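Long-range contact in sensor protein (Vibrio parahaemolyticus, PDB 3I9Y), which probably acts as a membrane-bound histidine kinase of a two-component system that responds to trimethylamine N-oxide, this chain being its helical sensor domain: residues A[98-103]-A[229-234]. Numbering follows the deposited sequence.
Sequences DTRVEE and RQVVFT
The carboxylate of Glu103 lies at the edge of the Arg229 guanidinium, and NE of Arg229 gives its N-H to OE2 of Glu103 at 2.8 Å in a salt bridge. The N-H...O angle of 169° makes this a nearly straight bond. OE2 keeps close to the guanidinium plane but is approached on its anti side, from outside the carboxylate plane. With the two planes 71° apart, the pair is joined through NE rather than by a parallel, two-pronged match; NH2 of Arg229 stays 3.5 Å from OE2. The Arg229 chain, extended from CG to NE, carries the group across to the other helix, where it crosses the Glu103 side chain at about a right angle. The same cation has a second acidic partner, Glu225, at NH1, so two carboxylates would be expected to offset its charge.

The rest of the contact is mainly apolar. CG2 of Val232, anti to its backbone N, points at the stem of Arg100, 3.9 Å from CB, and also meets CG2 of Val101 at 4.3 Å. Beyond this stem, NE of Arg100 forms a salt bridge with Glu96 on its own helix.

Helix 63-114 thus meets the junction between helix 213-228 and helix 232-267, in a sensor domain built as two stacked four-helix bundles, with the centre of the contact about 15 Å from that of the chain; Val101 also touches Ile177 of helix 158-180, and Phe233 meets Phe196 of helix 186-208.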
ATOM      1  N   ASP A  98       8.059  -6.515  -4.556  1.00 20.29           N
ATOM      2  CA  ASP A  98       9.208  -6.376  -5.368  1.00 21.88           C
ATOM      3  C   ASP A  98      10.202  -7.545  -5.226  1.00 21.45           C
ATOM      4  O   ASP A  98      10.748  -7.934  -6.214  1.00 17.52           O
ATOM      5  CB  ASP A  98       9.975  -5.064  -5.123  1.00 23.68           C
ATOM      6  CG  ASP A  98       9.063  -3.810  -5.556  1.00 31.11           C
ATOM      7  OD1 ASP A  98       7.952  -4.015  -6.171  1.00 30.99           O
ATOM      8  OD2 ASP A  98       9.441  -2.656  -5.336  1.00 31.96           O
ATOM      9  N   THR A  99      10.353  -8.073  -4.037  1.00 19.01           N
ATOM     10  CA  THR A  99      11.241  -9.202  -3.887  1.00 21.35           C
ATOM     11  C   THR A  99      10.691 -10.377  -4.733  1.00 20.40           C
ATOM     12  O   THR A  99      11.401 -11.048  -5.432  1.00 19.40           O
ATOM     13  CB  THR A  99      11.278  -9.645  -2.367  1.00 20.60           C
ATOM     14  OG1 THR A  99      11.840  -8.426  -1.751  1.00 27.33           O
ATOM     15  CG2 THR A  99      12.466 -10.713  -2.118  1.00 22.37           C
ATOM     16  N   ARG A 100       9.426 -10.611  -4.655  1.00 18.57           N
ATOM     17  CA  ARG A 100       8.893 -11.734  -5.392  1.00 19.28           C
ATOM     18  C   ARG A 100       8.970 -11.551  -6.970  1.00 16.71           C
ATOM     19  O   ARG A 100       9.209 -12.539  -7.696  1.00 15.67           O
ATOM     20  CB  ARG A 100       7.418 -11.930  -4.929  1.00 22.28           C
ATOM     21  CG  ARG A 100       7.271 -12.842  -3.677  1.00 26.15           C
ATOM     22  CD  ARG A 100       6.317 -12.164  -2.591  1.00 33.66           C
ATOM     23  NE  ARG A 100       6.171 -12.788  -1.209  1.00 28.58           N
ATOM     24  CZ  ARG A 100       5.746 -14.012  -1.166  1.00 29.73           C
ATOM     25  NH1 ARG A 100       5.493 -14.629  -2.281  1.00 27.93           N
ATOM     26  NH2 ARG A 100       5.479 -14.616  -0.066  1.00 31.09           N
ATOM     27  N   VAL A 101       8.768 -10.297  -7.451  1.00 13.40           N
ATOM     28  CA  VAL A 101       8.803 -10.021  -8.848  1.00 14.17           C
ATOM     29  C   VAL A 101      10.264 -10.235  -9.295  1.00 15.31           C
ATOM     30  O   VAL A 101      10.501 -10.985 -10.311  1.00 16.31           O
ATOM     31  CB  VAL A 101       8.273  -8.606  -9.117  1.00 14.21           C
ATOM     32  CG1 VAL A 101       8.745  -8.093 -10.623  1.00 12.24           C
ATOM     33  CG2 VAL A 101       6.728  -8.544  -8.814  1.00 13.46           C
ATOM     34  N   GLU A 102      11.254  -9.822  -8.496  1.00 13.94           N
ATOM     35  CA  GLU A 102      12.647  -9.986  -8.880  1.00 16.33           C
ATOM     36  C   GLU A 102      12.959 -11.523  -8.871  1.00 17.78           C
ATOM     37  O   GLU A 102      13.572 -11.961  -9.835  1.00 17.75           O
ATOM     38  CB  GLU A 102      13.597  -9.257  -7.972  1.00 15.86           C
ATOM     39  CG  GLU A 102      15.097  -9.432  -8.233  1.00 17.27           C
ATOM     40  CD  GLU A 102      15.467  -8.987  -9.617  1.00 21.66           C
ATOM     41  OE1 GLU A 102      14.658  -8.260 -10.386  1.00 23.15           O
ATOM     42  OE2 GLU A 102      16.608  -9.415 -10.063  1.00 26.21           O
ATOM     43  N   GLU A 103      12.488 -12.349  -7.934  1.00 17.98           N
ATOM     44  CA  GLU A 103      12.775 -13.799  -8.076  1.00 18.79           C
ATOM     45  C   GLU A 103      12.142 -14.351  -9.365  1.00 18.27           C
ATOM     46  O   GLU A 103      12.669 -15.262 -10.040  1.00 16.56           O
ATOM     47  CB  GLU A 103      12.081 -14.673  -6.993  1.00 21.37           C
ATOM     48  CG  GLU A 103      12.560 -14.174  -5.587  1.00 25.52           C
ATOM     49  CD  GLU A 103      11.815 -14.877  -4.395  1.00 28.15           C
ATOM     50  OE1 GLU A 103      12.339 -14.637  -3.295  1.00 29.45           O
ATOM     51  OE2 GLU A 103      10.786 -15.601  -4.504  1.00 28.42           O
ATOM     52  N   ARG A 229       5.375 -18.994  -7.063  1.00 21.67           N
ATOM     53  CA  ARG A 229       5.400 -17.474  -6.746  1.00 20.75           C
ATOM     54  C   ARG A 229       4.146 -16.761  -7.155  1.00 19.44           C
ATOM     55  O   ARG A 229       4.022 -15.581  -7.088  1.00 16.49           O
ATOM     56  CB  ARG A 229       6.732 -16.818  -7.325  1.00 20.28           C
ATOM     57  CG  ARG A 229       7.792 -17.485  -6.465  1.00 22.63           C
ATOM     58  CD  ARG A 229       9.019 -17.587  -7.034  1.00 22.34           C
ATOM     59  NE  ARG A 229      10.093 -17.795  -6.084  1.00 19.64           N
ATOM     60  CZ  ARG A 229      10.667 -18.980  -5.806  1.00 20.13           C
ATOM     61  NH1 ARG A 229      10.254 -20.158  -6.371  1.00 18.03           N
ATOM     62  NH2 ARG A 229      11.744 -18.922  -4.990  1.00 20.48           N
ATOM     63  N   GLN A 230       3.146 -17.554  -7.616  1.00 19.05           N
ATOM     64  CA  GLN A 230       1.914 -16.979  -8.032  1.00 17.70           C
ATOM     65  C   GLN A 230       1.218 -16.363  -6.799  1.00 16.52           C
ATOM     66  O   GLN A 230       0.349 -15.536  -7.024  1.00 15.43           O
ATOM     67  CB  GLN A 230       0.832 -18.023  -8.726  1.00 19.78           C
ATOM     68  CG  GLN A 230       1.345 -18.461 -10.009  1.00 23.91           C
ATOM     69  CD  GLN A 230       0.416 -19.668 -10.503  1.00 28.32           C
ATOM     70  OE1 GLN A 230       0.528 -20.878 -10.027  1.00 26.69           O
ATOM     71  NE2 GLN A 230      -0.533 -19.291 -11.337  1.00 25.77           N
ATOM     72  N   VAL A 231       1.627 -16.684  -5.579  1.00 16.62           N
ATOM     73  CA  VAL A 231       1.073 -16.017  -4.312  1.00 19.69           C
ATOM     74  C   VAL A 231       1.330 -14.510  -4.479  1.00 18.07           C
ATOM     75  O   VAL A 231       0.645 -13.726  -3.821  1.00 20.02           O
ATOM     76  CB  VAL A 231       1.792 -16.338  -2.925  1.00 22.92           C
ATOM     77  CG1 VAL A 231       2.093 -17.800  -2.812  1.00 25.27           C
ATOM     78  CG2 VAL A 231       3.183 -15.886  -2.979  1.00 24.03           C
ATOM     79  N   VAL A 232       2.248 -14.038  -5.363  1.00 17.58           N
ATOM     80  CA  VAL A 232       2.437 -12.512  -5.487  1.00 16.27           C
ATOM     81  C   VAL A 232       1.104 -11.815  -5.927  1.00 18.12           C
ATOM     82  O   VAL A 232       0.816 -10.675  -5.592  1.00 16.86           O
ATOM     83  CB  VAL A 232       3.543 -12.228  -6.441  1.00 16.48           C
ATOM     84  CG1 VAL A 232       3.041 -12.408  -7.900  1.00 16.79           C
ATOM     85  CG2 VAL A 232       3.983 -10.779  -6.303  1.00 17.66           C
ATOM     86  N   PHE A 233       0.207 -12.477  -6.699  1.00 18.49           N
ATOM     87  CA  PHE A 233      -0.991 -11.828  -7.104  1.00 17.86           C
ATOM     88  C   PHE A 233      -1.935 -11.698  -5.813  1.00 19.41           C
ATOM     89  O   PHE A 233      -2.727 -10.742  -5.757  1.00 17.25           O
ATOM     90  CB  PHE A 233      -1.751 -12.713  -8.176  1.00 20.11           C
ATOM     91  CG  PHE A 233      -1.078 -12.644  -9.537  1.00 19.09           C
ATOM     92  CD1 PHE A 233      -1.242 -11.519 -10.356  1.00 17.96           C
ATOM     93  CD2 PHE A 233      -0.239 -13.712  -9.899  1.00 18.42           C
ATOM     94  CE1 PHE A 233      -0.572 -11.487 -11.523  1.00 20.30           C
ATOM     95  CE2 PHE A 233       0.464 -13.693 -11.087  1.00 21.36           C
ATOM     96  CZ  PHE A 233       0.320 -12.602 -11.920  1.00 18.24           C
ATOM     97  N   THR A 234      -1.854 -12.572  -4.804  1.00 19.04           N
ATOM     98  CA  THR A 234      -2.795 -12.277  -3.741  1.00 20.21           C
ATOM     99  C   THR A 234      -2.135 -11.181  -2.941  1.00 18.81           C
ATOM    100  O   THR A 234      -2.862 -10.467  -2.325  1.00 21.10           O
ATOM    101  CB  THR A 234      -3.081 -13.420  -2.801  1.00 23.21           C
ATOM    102  OG1 THR A 234      -1.858 -13.689  -2.159  1.00 27.64           O
ATOM    103  CG2 THR A 234      -3.318 -14.751  -3.575  1.00 22.72           C
TER